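Local coordinates for protein dual function macrocyclase-peptidase POPB (Galerina marginata, PDB 5N4B) that cleaves peptide bonds after prolyl residues and closes peptides into macrocycles during biosynthesis of the amanitin toxins, at residues 76-81 / 451-456; 83-88 / 445-450; 422-427 / 459-464; 524-529 / 552-557; 548-553 / 581-586. The protein carries 1 engineered substitution. All blocks are in the same frame, centred on the assembly; numbering follows the deposited sequence.

Interaction 1: 76-81 / 451-456; sequences FRASRN and VNELDP
Where the chain passes into and out of the seven-bladed propeller, the last turn of helix 68-80 meets the loop that follows strand 443-448, and Asn452 reaches across to the backbone of Ala78. Its amide ND2 donates to Ala78 O at 2.9 Å, almost straight (N-H...O 170°) and with the oxygen in the plane of the amide. The donor stands above the carbonyl plane of Ala78. Asn81 N comes to the same oxygen from the opposite face, which makes it a doubly gripped acceptor at the end of the helix. A chi1 of -171° swings the Asn452 amide away from its own N and over to the helix end. Asn452 CB packs 3.4 Å from Asn81 O. These two crossings of the chain, one leading into the first blade and one coming back from the last, form the double connection between propeller and hydrolase domain in prolyl oligopeptidases. A water bridges the two segments: it donates to Ser79 O at 2.6 Å and accepts from Asn452 N at 3.0 Å. On the outer side, the extended Glu453 lays its carboxylate beside the methyl of Ala78, OE2 standing 3.5 Å from CB, a plain van der Waals touch. Ser79 turns the other way, toward Pro510, Ile511 and Thr514 of helix 510-519, and its OG donates to Phe76 O at 2.9 Å.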
# COMPACT_ATOMS: atom_id res chain seq x y z
N PHE A 76 1.18 -6.43 22.80
CA PHE A 76 0.86 -5.84 21.50
C PHE A 76 -0.58 -5.33 21.47
O PHE A 76 -0.86 -4.27 20.92
CB PHE A 76 1.06 -6.85 20.38
CG PHE A 76 2.51 -7.21 20.07
CD1 PHE A 76 3.55 -6.49 20.61
CD2 PHE A 76 2.79 -8.28 19.25
CE1 PHE A 76 4.88 -6.80 20.25
CE2 PHE A 76 4.12 -8.62 18.91
CZ PHE A 76 5.14 -7.89 19.42
N ARG A 77 -1.51 -6.12 22.00
CA ARG A 77 -2.89 -5.65 22.07
C ARG A 77 -2.97 -4.35 22.84
O ARG A 77 -3.63 -3.40 22.41
CB ARG A 77 -3.74 -6.72 22.74
CG ARG A 77 -5.25 -6.49 22.62
CD ARG A 77 -6.08 -7.53 23.38
NE ARG A 77 -5.76 -8.95 23.01
CZ ARG A 77 -5.09 -9.79 23.74
NH1 ARG A 77 -4.60 -9.47 24.93
NH2 ARG A 77 -4.90 -11.03 23.29
N ALA A 78 -2.27 -4.27 23.98
CA ALA A 78 -2.28 -3.02 24.75
C ALA A 78 -1.69 -1.87 23.95
O ALA A 78 -2.19 -0.75 24.00
CB ALA A 78 -1.57 -3.23 26.07
N SER A 79 -0.62 -2.14 23.21
CA SER A 79 0.02 -1.09 22.44
C SER A 79 -0.87 -0.53 21.35
O SER A 79 -0.70 0.62 20.95
CB SER A 79 1.36 -1.57 21.87
OG SER A 79 1.22 -2.27 20.67
N ARG A 80 -1.82 -1.31 20.85
CA ARG A 80 -2.76 -0.88 19.82
C ARG A 80 -4.01 -0.23 20.41
O ARG A 80 -4.78 0.37 19.68
CB ARG A 80 -3.17 -2.09 18.96
CG ARG A 80 -2.07 -2.64 18.11
CD ARG A 80 -2.00 -2.07 16.75
NE ARG A 80 -3.25 -2.27 16.01
CZ ARG A 80 -3.33 -2.73 14.77
NH1 ARG A 80 -4.52 -2.87 14.22
NH2 ARG A 80 -2.22 -3.02 14.08
N ASN A 81 -4.21 -0.33 21.71
CA ASN A 81 -5.49 0.06 22.32
C ASN A 81 -5.47 1.54 22.71
O ASN A 81 -5.40 1.92 23.89
CB ASN A 81 -5.75 -0.83 23.52
CG ASN A 81 -7.18 -0.72 24.01
OD1 ASN A 81 -8.04 -0.20 23.32
ND2 ASN A 81 -7.43 -1.24 25.19
N VAL A 451 -1.02 7.71 22.53
CA VAL A 451 -0.91 6.24 22.49
C VAL A 451 -1.10 5.64 23.88
O VAL A 451 -1.44 6.36 24.83
CB VAL A 451 0.35 5.80 21.76
CG1 VAL A 451 0.33 6.38 20.33
CG2 VAL A 451 1.61 6.20 22.54
N ASN A 452 -0.90 4.34 24.00
CA ASN A 452 -1.16 3.60 25.25
C ASN A 452 0.10 2.85 25.68
O ASN A 452 0.69 2.09 24.88
CB ASN A 452 -2.29 2.61 25.07
CG ASN A 452 -2.74 1.99 26.37
OD1 ASN A 452 -2.89 2.68 27.37
ND2 ASN A 452 -2.90 0.68 26.37
N GLU A 453 0.48 3.07 26.94
CA GLU A 453 1.64 2.44 27.59
C GLU A 453 2.98 3.00 27.09
O GLU A 453 3.76 3.56 27.88
CB GLU A 453 1.59 0.92 27.53
CG GLU A 453 0.35 0.31 28.29
CD GLU A 453 0.45 -1.18 28.52
OE1 GLU A 453 1.46 -1.79 28.14
OE2 GLU A 453 -0.49 -1.79 29.08
N LEU A 454 3.19 2.94 25.79
CA LEU A 454 4.36 3.47 25.14
C LEU A 454 4.46 4.97 25.37
O LEU A 454 3.47 5.69 25.32
CB LEU A 454 4.22 3.31 23.62
CG LEU A 454 4.45 1.98 22.99
CD1 LEU A 454 4.07 2.03 21.53
CD2 LEU A 454 5.92 1.50 23.20
N ASP A 455 5.69 5.46 25.47
CA ASP A 455 5.96 6.89 25.35
C ASP A 455 6.82 7.07 24.10
O ASP A 455 7.99 6.65 24.06
CB ASP A 455 6.68 7.44 26.58
CG ASP A 455 6.90 8.98 26.52
OD1 ASP A 455 6.75 9.60 25.45
OD2 ASP A 455 7.25 9.57 27.60
N PRO A 456 6.28 7.69 23.06
CA PRO A 456 7.07 7.84 21.84
C PRO A 456 8.38 8.56 22.03
O PRO A 456 9.32 8.33 21.25
CB PRO A 456 6.12 8.62 20.93
CG PRO A 456 4.77 8.31 21.41
CD PRO A 456 4.91 8.18 22.91
O HOH W 1 0.61 2.56 22.18

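Interaction 2: 83-88 / 445-450; sequences AKFSAP and ILRTTK
The guanidinium of Arg447 lies flat on the ring of Phe85, planes 6° apart, with CZ of Arg447 3.5 Å from the centroid of that ring. This cation-pi stack bridges the first and last blades of the propeller, strands 84-90 and 443-448 being the outermost strands of their sheets. The Phe85 ring gets there through an unusual first torsion (chi1 34°). In Arg447 the bend at chi3 (72°) folds NE and the guanidinium down on the ring, NH1 lying 3.4 Å from Phe85 CG; CD, just before the bend, makes a CH-pi contact over the same face. Thr448 O lies at the ring edge. A water lies over the opposite face, toward the rim, accepting from Phe85 N and donating to Thr449 OG1 at 2.8 Å; this hydroxyl is also hydrogen-bonded to Gly428 O. At the far end Pro88 CD and Leu446 CD2 meet tip to tip, 3.6 Å apart. Leu446 and Arg447 both face Ile430 in a classic beta bulge. The blades thus meet through side chains and waters, one water linking Ser86 O to Arg447 NH1, another joining Ala83 O to Lys450 O. Arg447 NH2 forms a salt bridge with Asp125, which would balance the positive charge while the flat face of the guanidinium stays on the ring.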
# COMPACT_ATOMS: atom_id res chain seq x y z
N ALA A 83 -7.27 5.45 21.03
CA ALA A 83 -8.18 6.06 20.07
C ALA A 83 -7.42 6.59 18.88
O ALA A 83 -6.32 7.14 18.99
CB ALA A 83 -8.90 7.22 20.76
N LYS A 84 -8.00 6.38 17.69
CA LYS A 84 -7.40 6.81 16.42
C LYS A 84 -8.41 7.60 15.61
O LYS A 84 -9.61 7.37 15.72
CB LYS A 84 -6.86 5.65 15.60
CG LYS A 84 -5.69 5.01 16.34
CD LYS A 84 -5.26 3.73 15.72
CE LYS A 84 -6.00 2.54 16.25
NZ LYS A 84 -5.45 2.10 17.55
N PHE A 85 -7.93 8.52 14.80
CA PHE A 85 -8.81 9.43 14.08
C PHE A 85 -8.11 9.96 12.84
O PHE A 85 -6.88 9.97 12.74
CB PHE A 85 -9.27 10.62 14.94
CG PHE A 85 -8.25 11.07 15.90
CD1 PHE A 85 -7.17 11.83 15.49
CD2 PHE A 85 -8.33 10.65 17.21
CE1 PHE A 85 -6.15 12.18 16.45
CE2 PHE A 85 -7.36 11.00 18.14
CZ PHE A 85 -6.29 11.76 17.74
N SER A 86 -8.91 10.35 11.87
CA SER A 86 -8.44 10.95 10.63
C SER A 86 -8.53 12.46 10.69
O SER A 86 -9.11 13.04 11.60
CB SER A 86 -9.28 10.47 9.44
OG SER A 86 -10.59 11.08 9.45
N ALA A 87 -7.97 13.10 9.66
CA ALA A 87 -8.29 14.51 9.42
C ALA A 87 -9.79 14.64 9.14
O ALA A 87 -10.40 13.75 8.54
CB ALA A 87 -7.52 15.06 8.22
N PRO A 88 -10.42 15.74 9.54
CA PRO A 88 -11.83 15.97 9.20
C PRO A 88 -11.93 16.66 7.84
O PRO A 88 -11.00 17.34 7.40
CB PRO A 88 -12.30 16.88 10.35
CG PRO A 88 -11.09 17.76 10.61
CD PRO A 88 -9.90 16.83 10.41
N ILE A 445 -1.99 23.04 15.39
CA ILE A 445 -2.17 21.61 15.55
C ILE A 445 -3.62 21.39 15.94
O ILE A 445 -4.10 21.91 16.97
CB ILE A 445 -1.20 21.04 16.58
CG1 ILE A 445 0.23 21.28 16.19
CG2 ILE A 445 -1.49 19.57 16.71
CD1 ILE A 445 0.62 20.84 14.82
N LEU A 446 -4.35 20.65 15.11
CA LEU A 446 -5.74 20.31 15.38
C LEU A 446 -5.85 19.19 16.39
O LEU A 446 -6.61 19.27 17.34
CB LEU A 446 -6.43 19.90 14.08
CG LEU A 446 -7.92 19.60 14.24
CD1 LEU A 446 -8.79 20.90 14.30
CD2 LEU A 446 -8.44 18.69 13.13
N ARG A 447 -5.12 18.09 16.18
CA ARG A 447 -5.18 16.93 17.04
C ARG A 447 -3.83 16.24 17.02
O ARG A 447 -3.15 16.23 15.99
CB ARG A 447 -6.19 15.86 16.56
CG ARG A 447 -7.56 16.38 16.30
CD ARG A 447 -8.56 15.23 16.05
NE ARG A 447 -8.85 14.53 17.28
CZ ARG A 447 -9.85 13.69 17.44
NH1 ARG A 447 -10.65 13.40 16.44
NH2 ARG A 447 -10.09 13.17 18.63
N THR A 448 -3.48 15.64 18.16
CA THR A 448 -2.34 14.76 18.29
C THR A 448 -2.82 13.41 18.82
O THR A 448 -3.56 13.37 19.80
CB THR A 448 -1.37 15.39 19.26
OG1 THR A 448 -1.06 16.74 18.83
CG2 THR A 448 -0.13 14.56 19.37
N THR A 449 -2.38 12.32 18.21
CA THR A 449 -2.75 10.98 18.64
C THR A 449 -1.99 10.65 19.92
O THR A 449 -0.77 10.80 19.97
CB THR A 449 -2.42 9.99 17.52
OG1 THR A 449 -3.11 10.36 16.32
CG2 THR A 449 -2.90 8.59 17.86
N LYS A 450 -2.72 10.21 20.94
CA LYS A 450 -2.16 9.82 22.23
C LYS A 450 -2.18 8.31 22.32
O LYS A 450 -3.24 7.68 22.20
CB LYS A 450 -2.99 10.38 23.39
CG LYS A 450 -3.20 11.88 23.38
CD LYS A 450 -1.89 12.63 23.21
CE LYS A 450 -2.14 14.14 23.29
NZ LYS A 450 -3.29 14.61 22.41
O HOH W 2 -5.35 8.78 21.00
O HOH W 3 -5.02 9.14 14.73
O HOH W 4 -10.65 14.25 13.59

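Interaction 3: 422-427 / 459-464; sequences SGFNTP and FESTQV
Asn425, in the type I beta turn from Gly423 to Thr426, reaches from the last propeller blade to strand 459-467, an outermost strand of the hydrolase sheet. The turn closes the hairpin of strands 416-423 and 426-434, so the contact joins the two domains. Asn425 CB lies 4.0 Å from Phe459 O. A chi1 of 62° sets CG between the backbone N and the carbonyl carbon and directs the amide at the strand, Asn425 CG standing 3.9 Å from Phe459 O. At the tip, ND2 donates to Phe459 O at 3.0 Å, with N-H...O bent to 154° and the donor standing above the carbonyl plane. The same ND2 gives a weak hydrogen bond to a water that accepts from Ser461 N at 2.9 Å. OD1 takes a weak bond from a second water, which is also hydrogen-bonded to Ser461 OG. ND2 is thus tied to the strand directly, and both ends of the amide are joined to it more weakly through water. Next to it, Phe424 packs on Ser461 and meets Phe477 edge-to-face, while Phe459 turns its own ring away to His481 and to Leu513 and Gln517 of helix 510-519. The Phe424 ring approaches the serine obliquely, its CD2 3.8 Å from Ser461 CB.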
# COMPACT_ATOMS: atom_id res chain seq x y z
N SER A 422 3.13 11.70 10.35
CA SER A 422 3.47 10.56 11.19
C SER A 422 4.89 10.11 10.89
O SER A 422 5.49 10.51 9.90
CB SER A 422 2.51 9.40 11.04
OG SER A 422 2.70 8.72 9.81
N GLY A 423 5.44 9.28 11.77
CA GLY A 423 6.78 8.78 11.58
C GLY A 423 7.10 7.79 12.67
O GLY A 423 6.22 7.37 13.41
N PHE A 424 8.35 7.37 12.72
CA PHE A 424 8.69 6.25 13.58
C PHE A 424 8.35 6.50 15.03
O PHE A 424 7.98 5.54 15.74
CB PHE A 424 10.17 5.88 13.43
CG PHE A 424 10.54 5.37 12.06
CD1 PHE A 424 10.01 4.22 11.57
CD2 PHE A 424 11.44 6.07 11.29
CE1 PHE A 424 10.32 3.74 10.33
CE2 PHE A 424 11.79 5.60 10.05
CZ PHE A 424 11.24 4.45 9.55
N ASN A 425 8.44 7.75 15.48
CA ASN A 425 8.05 8.12 16.85
C ASN A 425 7.02 9.24 16.89
O ASN A 425 6.87 9.91 17.91
CB ASN A 425 9.28 8.44 17.68
CG ASN A 425 10.06 9.60 17.15
OD1 ASN A 425 9.54 10.44 16.41
ND2 ASN A 425 11.35 9.66 17.51
N THR A 426 6.24 9.41 15.81
CA THR A 426 5.15 10.39 15.75
C THR A 426 3.87 9.62 15.43
O THR A 426 3.67 9.19 14.28
CB THR A 426 5.38 11.48 14.71
OG1 THR A 426 6.55 12.21 15.06
CG2 THR A 426 4.17 12.42 14.64
N PRO A 427 2.98 9.40 16.40
CA PRO A 427 1.83 8.53 16.16
C PRO A 427 0.82 9.01 15.14
O PRO A 427 0.18 8.20 14.47
CB PRO A 427 1.19 8.41 17.55
CG PRO A 427 2.10 8.98 18.51
CD PRO A 427 3.21 9.70 17.84
N PHE A 459 11.91 6.74 22.09
CA PHE A 459 12.44 6.13 20.88
C PHE A 459 13.09 7.18 20.01
O PHE A 459 12.59 8.30 19.88
CB PHE A 459 11.34 5.38 20.14
CG PHE A 459 10.68 4.29 20.98
CD1 PHE A 459 9.63 4.61 21.84
CD2 PHE A 459 11.16 2.97 20.98
CE1 PHE A 459 9.02 3.65 22.63
CE2 PHE A 459 10.54 2.00 21.76
CZ PHE A 459 9.50 2.33 22.59
N GLU A 460 14.14 6.76 19.36
CA GLU A 460 14.93 7.61 18.46
C GLU A 460 15.02 6.95 17.10
O GLU A 460 15.23 5.74 16.99
CB GLU A 460 16.36 7.74 18.98
CG GLU A 460 17.31 8.52 18.10
CD GLU A 460 18.74 8.23 18.42
OE1 GLU A 460 19.41 9.18 18.89
OE2 GLU A 460 19.24 7.09 18.13
N SER A 461 14.89 7.76 16.07
CA SER A 461 15.21 7.32 14.73
C SER A 461 16.33 8.18 14.19
O SER A 461 16.37 9.41 14.40
CB SER A 461 14.04 7.31 13.77
OG SER A 461 13.64 8.62 13.47
N THR A 462 17.23 7.54 13.49
CA THR A 462 18.34 8.22 12.80
C THR A 462 18.45 7.62 11.41
O THR A 462 17.87 6.57 11.12
CB THR A 462 19.69 8.07 13.48
OG1 THR A 462 20.03 6.67 13.57
CG2 THR A 462 19.67 8.72 14.88
N GLN A 463 19.18 8.28 10.55
CA GLN A 463 19.44 7.80 9.21
C GLN A 463 20.95 7.68 9.03
O GLN A 463 21.70 8.63 9.30
CB GLN A 463 18.84 8.75 8.19
CG GLN A 463 18.96 8.29 6.74
CD GLN A 463 18.24 9.27 5.84
OE1 GLN A 463 18.59 10.45 5.78
NE2 GLN A 463 17.25 8.78 5.17
N VAL A 464 21.37 6.51 8.62
CA VAL A 464 22.78 6.22 8.34
C VAL A 464 22.92 5.85 6.86
O VAL A 464 21.95 5.56 6.17
CB VAL A 464 23.33 5.13 9.26
CG1 VAL A 464 23.19 5.53 10.68
CG2 VAL A 464 22.66 3.80 9.02
O HOH W 5 14.27 10.56 16.73
O HOH W 6 10.93 9.36 14.00

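Interaction 4: 524-529 / 552-557; sequences AVPSIR and DDFIAA
Arg529 and Asp553 form a bidentate, side-on salt bridge where strand 522-526 of the alpha/beta-hydrolase sheet runs out into a loop beside helix 548-563. Arg529 NE donates to Asp553 OD2 at 3.0 Å, nearly straight at 176°, and Arg529 NH2 to Asp553 OD1 at 2.8 Å. Guanidinium and carboxylate are almost coplanar, 15° apart, and both acceptor oxygens lie near the guanidinium plane. The backbone takes part as well: Arg529 N reaches the anti lone pair of Asp553 OD2 at 3.0 Å, whereas NE uses the syn one, so one carboxylate oxygen holds both main chain and side chain of the arginine. The bend of the arginine at chi3 (-70°) brings its head back to the aspartate. The ion pair has further partners of its own: Asp470 forms a salt bridge with Arg529 NH1, and Ser468 OG is hydrogen-bonded to Asp553 OD1. With Arg529 and Asp553 both buried, this network would probably stabilise their charges.

Beside the ion pair, farther along the helix, the contact is apolar. Ile528 sets CG2 3.6 Å from Asp553 CB and sends CD1 toward the Phe554 ring. Pro526 CG is 3.8 Å from Phe554 CD1, and its CB packs equally closely on the methyl of Ala557. Tyr466 of strand 459-467 touches Pro526, Ile528 and Ala557, and Leu583 of helix 579-590 touches Ile528 and Phe554.

The chain leaves the strand through an inverse gamma turn centred on Ser527, whose carbonyl O is hydrogen-bonded to Trp538 NE1.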
# COMPACT_ATOMS: atom_id res chain seq x y z
N ALA A 524 15.34 -1.53 11.30
CA ALA A 524 16.15 -0.98 10.23
C ALA A 524 15.35 -0.98 8.95
O ALA A 524 14.78 -2.01 8.57
CB ALA A 524 17.42 -1.80 10.05
N VAL A 525 15.37 0.14 8.23
CA VAL A 525 14.59 0.31 7.00
C VAL A 525 15.48 0.90 5.92
O VAL A 525 15.59 2.13 5.80
CB VAL A 525 13.37 1.21 7.22
CG1 VAL A 525 12.50 1.25 5.98
CG2 VAL A 525 12.53 0.73 8.42
N PRO A 526 16.20 0.07 5.17
CA PRO A 526 17.09 0.57 4.12
C PRO A 526 16.29 1.00 2.90
O PRO A 526 15.38 0.30 2.44
CB PRO A 526 17.99 -0.62 3.81
CG PRO A 526 17.15 -1.82 4.15
CD PRO A 526 16.31 -1.39 5.33
N SER A 527 16.68 2.13 2.32
CA SER A 527 16.01 2.69 1.16
C SER A 527 16.60 2.10 -0.12
O SER A 527 17.15 2.80 -0.96
CB SER A 527 16.16 4.21 1.15
OG SER A 527 15.78 4.80 2.40
N ILE A 528 16.37 0.81 -0.31
CA ILE A 528 17.01 0.07 -1.40
C ILE A 528 16.45 0.47 -2.77
O ILE A 528 15.30 0.90 -2.92
CB ILE A 528 16.89 -1.43 -1.15
CG1 ILE A 528 15.43 -1.89 -1.23
CG2 ILE A 528 17.55 -1.78 0.17
CD1 ILE A 528 15.24 -3.35 -0.81
N ARG A 529 17.30 0.30 -3.78
CA ARG A 529 16.91 0.56 -5.15
C ARG A 529 15.77 -0.35 -5.58
O ARG A 529 15.58 -1.44 -5.02
CB ARG A 529 18.11 0.42 -6.08
CG ARG A 529 19.06 1.60 -5.99
CD ARG A 529 20.30 1.40 -6.79
NE ARG A 529 21.13 0.38 -6.19
CZ ARG A 529 22.28 -0.03 -6.67
NH1 ARG A 529 22.76 0.43 -7.83
NH2 ARG A 529 22.95 -0.94 -6.00
N ASP A 552 21.10 -7.07 -3.66
CA ASP A 552 22.42 -6.68 -3.19
C ASP A 552 22.31 -5.54 -2.16
O ASP A 552 23.03 -5.54 -1.16
CB ASP A 552 23.28 -6.27 -4.39
CG ASP A 552 23.72 -7.47 -5.27
OD1 ASP A 552 23.75 -8.61 -4.75
OD2 ASP A 552 24.07 -7.24 -6.44
N ASP A 553 21.45 -4.57 -2.39
CA ASP A 553 21.30 -3.46 -1.45
C ASP A 553 20.78 -3.98 -0.10
O ASP A 553 21.24 -3.55 0.95
CB ASP A 553 20.33 -2.41 -2.00
CG ASP A 553 20.87 -1.62 -3.18
OD1 ASP A 553 22.06 -1.75 -3.49
OD2 ASP A 553 20.04 -0.88 -3.75
N PHE A 554 19.82 -4.90 -0.13
CA PHE A 554 19.21 -5.38 1.11
C PHE A 554 20.19 -6.26 1.89
O PHE A 554 20.31 -6.13 3.13
CB PHE A 554 17.93 -6.15 0.79
CG PHE A 554 16.96 -6.28 1.94
CD1 PHE A 554 16.37 -5.19 2.52
CD2 PHE A 554 16.54 -7.54 2.32
CE1 PHE A 554 15.44 -5.32 3.54
CE2 PHE A 554 15.62 -7.69 3.34
CZ PHE A 554 15.09 -6.60 3.96
N ILE A 555 20.92 -7.11 1.19
CA ILE A 555 21.93 -7.93 1.85
C ILE A 555 23.07 -7.07 2.42
O ILE A 555 23.51 -7.27 3.56
CB ILE A 555 22.43 -9.00 0.87
CG1 ILE A 555 21.32 -10.01 0.59
CG2 ILE A 555 23.68 -9.67 1.44
CD1 ILE A 555 21.58 -10.86 -0.65
N ALA A 556 23.52 -6.07 1.66
CA ALA A 556 24.55 -5.18 2.17
C ALA A 556 24.11 -4.43 3.43
O ALA A 556 24.92 -4.14 4.33
CB ALA A 556 25.02 -4.22 1.08
N ALA A 557 22.82 -4.07 3.52
CA ALA A 557 22.34 -3.40 4.72
C ALA A 557 22.51 -4.29 5.94
O ALA A 557 22.96 -3.84 7.00
CB ALA A 557 20.88 -3.02 4.52

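Interaction 5: 548-553 / 581-586; sequences VNTFDD and GLLVMG
Phe551 points the edge of its ring at the backbone of helix 581-586, with CE2 3.5 Å from Leu582 O and also 3.5 Å from Leu583 O. Leu582 O lies near the ring plane, so the CE2 edge of the ring faces this carbonyl oxygen. Over one face comes Leu583 CD1, offset toward the rim and 4.2 Å from Phe551 CD2. The Leu582 side chain crosses the phenylalanine at about a right angle, its CG 4.1 Å from Phe551 CZ. Gly586, with no side chain, brings its CA to 3.6 Å from Phe551 CE2. The two helices, 548-563 and 579-590, belong to the alpha/beta-hydrolase domain and cross here at -69°, their segment axes 10.1 Å apart at closest approach. Helix 579-590 directly follows the nucleophile position, occupied by the engineered Ala578 in place of the catalytic serine; the Leu582 side chain is about 8 Å from that of Ala578. Thr550 adds a smaller touch, its methyl CG2 3.8 Å from Leu583 CD1, the two side chains meeting at a slant. A chi1 of -59° puts OG1 of Thr550 beside the backbone N, where it is hydrogen-bonded to Arg529 O, and turns CG2 to Leu583. On the far side of helix 579-590, Val584 and Met585 pack on strand 598-602.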
# COMPACT_ATOMS: atom_id res chain seq x y z
N VAL A 548 18.54 -7.40 -9.59
CA VAL A 548 19.51 -7.97 -8.65
C VAL A 548 20.04 -6.91 -7.69
O VAL A 548 20.38 -7.22 -6.55
CB VAL A 548 20.65 -8.69 -9.40
CG1 VAL A 548 21.46 -7.71 -10.20
CG2 VAL A 548 21.58 -9.40 -8.40
N ASN A 549 20.06 -5.62 -8.11
CA ASN A 549 20.61 -4.60 -7.23
C ASN A 549 19.77 -4.42 -5.97
O ASN A 549 20.32 -4.10 -4.92
CB ASN A 549 20.68 -3.26 -7.94
CG ASN A 549 21.68 -3.22 -9.04
OD1 ASN A 549 22.61 -4.02 -9.13
ND2 ASN A 549 21.50 -2.25 -9.90
N THR A 550 18.46 -4.63 -6.08
CA THR A 550 17.59 -4.56 -4.90
C THR A 550 18.05 -5.54 -3.83
O THR A 550 18.12 -5.21 -2.64
CB THR A 550 16.17 -4.87 -5.32
OG1 THR A 550 15.73 -3.91 -6.32
CG2 THR A 550 15.27 -4.84 -4.16
N PHE A 551 18.34 -6.77 -4.26
CA PHE A 551 18.79 -7.82 -3.36
C PHE A 551 20.17 -7.51 -2.80
O PHE A 551 20.41 -7.64 -1.60
CB PHE A 551 18.77 -9.18 -4.07
CG PHE A 551 17.38 -9.65 -4.39
CD1 PHE A 551 16.76 -9.28 -5.55
CD2 PHE A 551 16.67 -10.41 -3.50
CE1 PHE A 551 15.46 -9.66 -5.83
CE2 PHE A 551 15.40 -10.78 -3.76
CZ PHE A 551 14.79 -10.46 -4.92
N ASP A 552 21.10 -7.07 -3.66
CA ASP A 552 22.42 -6.68 -3.19
C ASP A 552 22.31 -5.54 -2.16
O ASP A 552 23.03 -5.54 -1.16
CB ASP A 552 23.28 -6.27 -4.39
CG ASP A 552 23.72 -7.47 -5.27
OD1 ASP A 552 23.75 -8.61 -4.75
OD2 ASP A 552 24.07 -7.24 -6.44
N ASP A 553 21.45 -4.57 -2.39
CA ASP A 553 21.30 -3.46 -1.45
C ASP A 553 20.78 -3.98 -0.10
O ASP A 553 21.24 -3.55 0.95
CB ASP A 553 20.33 -2.41 -2.00
CG ASP A 553 20.87 -1.62 -3.18
OD1 ASP A 553 22.06 -1.75 -3.49
OD2 ASP A 553 20.04 -0.88 -3.75
N GLY A 581 8.08 -9.76 0.17
CA GLY A 581 8.24 -11.20 0.45
C GLY A 581 9.16 -11.86 -0.53
O GLY A 581 9.98 -12.73 -0.18
N LEU A 582 9.08 -11.46 -1.79
CA LEU A 582 10.07 -11.84 -2.80
C LEU A 582 11.46 -11.42 -2.36
O LEU A 582 12.43 -12.17 -2.46
CB LEU A 582 9.73 -11.17 -4.14
CG LEU A 582 10.82 -11.24 -5.20
CD1 LEU A 582 11.17 -12.66 -5.65
CD2 LEU A 582 10.40 -10.42 -6.45
N LEU A 583 11.57 -10.19 -1.88
CA LEU A 583 12.83 -9.68 -1.37
C LEU A 583 13.39 -10.60 -0.30
O LEU A 583 14.58 -10.96 -0.33
CB LEU A 583 12.63 -8.26 -0.86
CG LEU A 583 13.85 -7.61 -0.22
CD1 LEU A 583 14.93 -7.34 -1.26
CD2 LEU A 583 13.44 -6.33 0.47
N VAL A 584 12.57 -10.97 0.67
CA VAL A 584 13.01 -11.86 1.75
C VAL A 584 13.43 -13.23 1.23
O VAL A 584 14.49 -13.75 1.59
CB VAL A 584 11.95 -11.94 2.85
CG1 VAL A 584 12.25 -13.03 3.84
CG2 VAL A 584 11.87 -10.63 3.55
N MET A 585 12.60 -13.84 0.39
CA MET A 585 12.86 -15.20 -0.09
C MET A 585 14.10 -15.24 -0.96
O MET A 585 14.95 -16.11 -0.79
CB MET A 585 11.63 -15.74 -0.84
CG MET A 585 10.49 -16.04 0.14
SD MET A 585 9.04 -16.88 -0.53
CE MET A 585 8.05 -15.48 -1.03
N GLY A 586 14.26 -14.27 -1.87
CA GLY A 586 15.49 -14.21 -2.64
C GLY A 586 16.72 -13.88 -1.81
O GLY A 586 17.82 -14.38 -2.10

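From the N terminus, helix 68-80 leads into the first blade, and the chain returns from the seventh some 370 residues later. Interaction 1 closes this large loop at the domain junction; interaction 2 lies within it and joins first and last blades. Interaction 3 closes a short loop of about 30 residues and crosses both, tying the last blade to the hydrolase sheet. Interactions 4 and 5 follow in the hydrolase domain, closing loops of 20 to 30 residues, the second beginning where the first ends. Both use helix 548-563, overlapping at Asp552 and Asp553; Asp553 serves interaction 4, Thr550 and Phe551 serve interaction 5. Phe424 on Val525 connects interactions 3 and 4.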